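Local coordinates for protein pentafunctional AROM polypeptide (Schizosaccharomyces pombe, PDB 5SWV) that probably catalyses the dehydration of 3-dehydroquinate and the NADPH-dependent reduction of 3-dehydroshikimate, the third and fourth steps of the shikimate pathway proper, at residues P27-V32 with S66-S71. Residues are numbered along the deposited sequence; the frame is centred on the assembly and turned at random.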
loop_
_atom_site.group_PDB
_atom_site.type_symbol
_atom_site.label_atom_id
_atom_site.label_comp_id
_atom_site.label_asym_id
_atom_site.label_seq_id
_atom_site.Cartn_x
_atom_site.Cartn_y
_atom_site.Cartn_z
ATOM N N PRO A 27 -4.886 3.847 -16.017
ATOM C CA PRO A 27 -4.744 2.445 -16.448
ATOM C C PRO A 27 -3.632 1.666 -15.728
ATOM O O PRO A 27 -3.905 0.618 -15.153
ATOM C CB PRO A 27 -4.461 2.571 -17.949
ATOM C CG PRO A 27 -5.165 3.827 -18.352
ATOM C CD PRO A 27 -5.103 4.754 -17.160
ATOM N N THR A 28 -2.423 2.220 -15.707
ATOM C CA THR A 28 -1.231 1.566 -15.149
ATOM C C THR A 28 -0.860 1.984 -13.707
ATOM O O THR A 28 0.207 1.621 -13.215
ATOM C CB THR A 28 -0.026 1.910 -16.031
ATOM O OG1 THR A 28 0.179 3.345 -16.018
ATOM C CG2 THR A 28 -0.256 1.416 -17.450
ATOM N N LEU A 29 -1.738 2.729 -13.035
ATOM C CA LEU A 29 -1.465 3.296 -11.699
ATOM C C LEU A 29 -1.029 2.271 -10.664
ATOM O O LEU A 29 -0.227 2.576 -9.783
ATOM C CB LEU A 29 -2.701 4.022 -11.158
ATOM C CG LEU A 29 -2.512 4.772 -9.831
ATOM C CD1 LEU A 29 -1.713 6.043 -10.054
ATOM C CD2 LEU A 29 -3.840 5.097 -9.167
ATOM N N ARG A 30 -1.578 1.069 -10.757
ATOM C CA ARG A 30 -1.224 0.007 -9.823
ATOM C C ARG A 30 0.196 -0.505 -10.026
ATOM O O ARG A 30 0.822 -0.943 -9.071
ATOM C CB ARG A 30 -2.235 -1.124 -9.907
ATOM C CG ARG A 30 -3.583 -0.655 -9.406
ATOM C CD ARG A 30 -4.646 -1.693 -9.625
ATOM N NE ARG A 30 -5.972 -1.141 -9.360
ATOM C CZ ARG A 30 -7.097 -1.858 -9.273
ATOM N NH1 ARG A 30 -7.087 -3.187 -9.421
ATOM N NH2 ARG A 30 -8.253 -1.239 -9.029
ATOM N N ASP A 31 0.700 -0.435 -11.259
ATOM C CA ASP A 31 2.088 -0.792 -11.569
ATOM C C ASP A 31 3.094 0.323 -11.221
ATOM O O ASP A 31 4.180 0.040 -10.697
ATOM C CB ASP A 31 2.223 -1.194 -13.052
ATOM C CG ASP A 31 1.374 -2.453 -13.434
ATOM O OD1 ASP A 31 1.106 -3.336 -12.571
ATOM O OD2 ASP A 31 0.996 -2.562 -14.626
ATOM N N VAL A 32 2.741 1.578 -11.492
ATOM C CA VAL A 32 3.684 2.692 -11.288
ATOM C C VAL A 32 3.862 3.106 -9.839
ATOM O O VAL A 32 4.791 3.833 -9.540
ATOM C CB VAL A 32 3.321 3.957 -12.094
ATOM C CG1 VAL A 32 3.112 3.615 -13.555
ATOM C CG2 VAL A 32 2.098 4.658 -11.537
ATOM N N SER A 66 -9.078 14.554 -6.638
ATOM C CA SER A 66 -10.097 13.597 -6.181
ATOM C C SER A 66 -10.150 12.381 -7.103
ATOM O O SER A 66 -10.272 11.261 -6.619
ATOM C CB SER A 66 -11.485 14.242 -5.973
ATOM O OG SER A 66 -11.813 15.122 -7.017
ATOM N N LEU A 67 -10.020 12.594 -8.412
ATOM C CA LEU A 67 -9.969 11.487 -9.378
ATOM C C LEU A 67 -8.886 10.469 -9.006
ATOM O O LEU A 67 -9.087 9.258 -9.143
ATOM C CB LEU A 67 -9.751 12.018 -10.805
ATOM C CG LEU A 67 -9.781 11.035 -11.982
ATOM C CD1 LEU A 67 -11.118 10.314 -12.087
ATOM C CD2 LEU A 67 -9.486 11.758 -13.288
ATOM N N LEU A 68 -7.757 10.962 -8.508
ATOM C CA LEU A 68 -6.658 10.105 -8.074
ATOM C C LEU A 68 -7.000 9.394 -6.760
ATOM O O LEU A 68 -6.793 8.176 -6.623
ATOM C CB LEU A 68 -5.379 10.935 -7.925
ATOM C CG LEU A 68 -4.164 10.273 -7.291
ATOM C CD1 LEU A 68 -3.668 9.152 -8.180
ATOM C CD2 LEU A 68 -3.077 11.298 -7.020
ATOM N N ARG A 69 -7.516 10.152 -5.794
ATOM C CA ARG A 69 -7.955 9.580 -4.507
ATOM C C ARG A 69 -8.982 8.443 -4.613
ATOM O O ARG A 69 -9.049 7.617 -3.729
ATOM C CB ARG A 69 -8.501 10.670 -3.579
ATOM C CG ARG A 69 -7.425 11.477 -2.876
ATOM C CD ARG A 69 -7.848 11.717 -1.444
ATOM N NE ARG A 69 -6.930 12.537 -0.650
ATOM C CZ ARG A 69 -5.821 12.111 -0.029
ATOM N NH1 ARG A 69 -5.389 10.844 -0.116
ATOM N NH2 ARG A 69 -5.112 12.982 0.684
ATOM N N CYS A 70 -9.768 8.419 -5.683
ATOM C CA CYS A 70 -10.670 7.297 -5.977
ATOM C C CYS A 70 -9.969 6.074 -6.580
ATOM O O CYS A 70 -10.609 5.039 -6.749
ATOM C CB CYS A 70 -11.828 7.747 -6.903
ATOM S SG CYS A 70 -13.092 8.746 -6.057
ATOM N N SER A 71 -8.694 6.190 -6.953
ATOM C CA SER A 71 -7.952 5.068 -7.512
ATOM C C SER A 71 -6.828 4.575 -6.620
ATOM O O SER A 71 -6.206 3.573 -6.947
ATOM C CB SER A 71 -7.394 5.450 -8.881
ATOM O OG SER A 71 -8.438 5.646 -9.823
#
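Leu-29 meets Leu-68 and Ser-71 in a small, largely apolar contact within the dehydroquinase domain: a leucine of the short helix 29-32, which precedes strand 38-42, packs against the last part of helix 58-69 and a loop residue that follows it on the way to strand 76-79. It illustrates how a single branched side chain can join two elements whose backbones stay apart, for the nearest CA atoms, those of Leu-29 and Ser-71, are 7.9 Å from each other. Leu-29 points at the other segment from the first turn of its helix; with CG anti to the backbone N and beside the carbonyl carbon (chi1 -174°), both methyls are carried out from the helix to the residues opposite. CD1 of Leu-29 comes to 4.1 Å from CD1 of Leu-68, and the two leucine side chains cross at about a right angle. CD2 of Leu-29 lies nearly as close to that same methyl and also packs against Ser-71, 3.6 Å from both its CB and its backbone O. No hydrogen bond spans the segments, and only 129 Å² is buried in all. Each backbone turn is held from within instead: Thr-28 O accepts from both Asp-31 N and Val-32 N, while Ser-71 N donates to Leu-68 O over 2.8 Å, joining the two residues that Leu-29 touches. Leu-68 also touches Ile-22 of helix 22-25 and Ile-76 of strand 76-79, so the pair belongs to a wider apolar layer, and Ser-71 leans on Leu-26. Farther out, Arg-30 NH2 bonds to Asn-363 O. Packing of this kind, between segments that connect successive parallel strands, belongs to the outer layer of the (beta/alpha)8 TIM barrel of type I dehydroquinases.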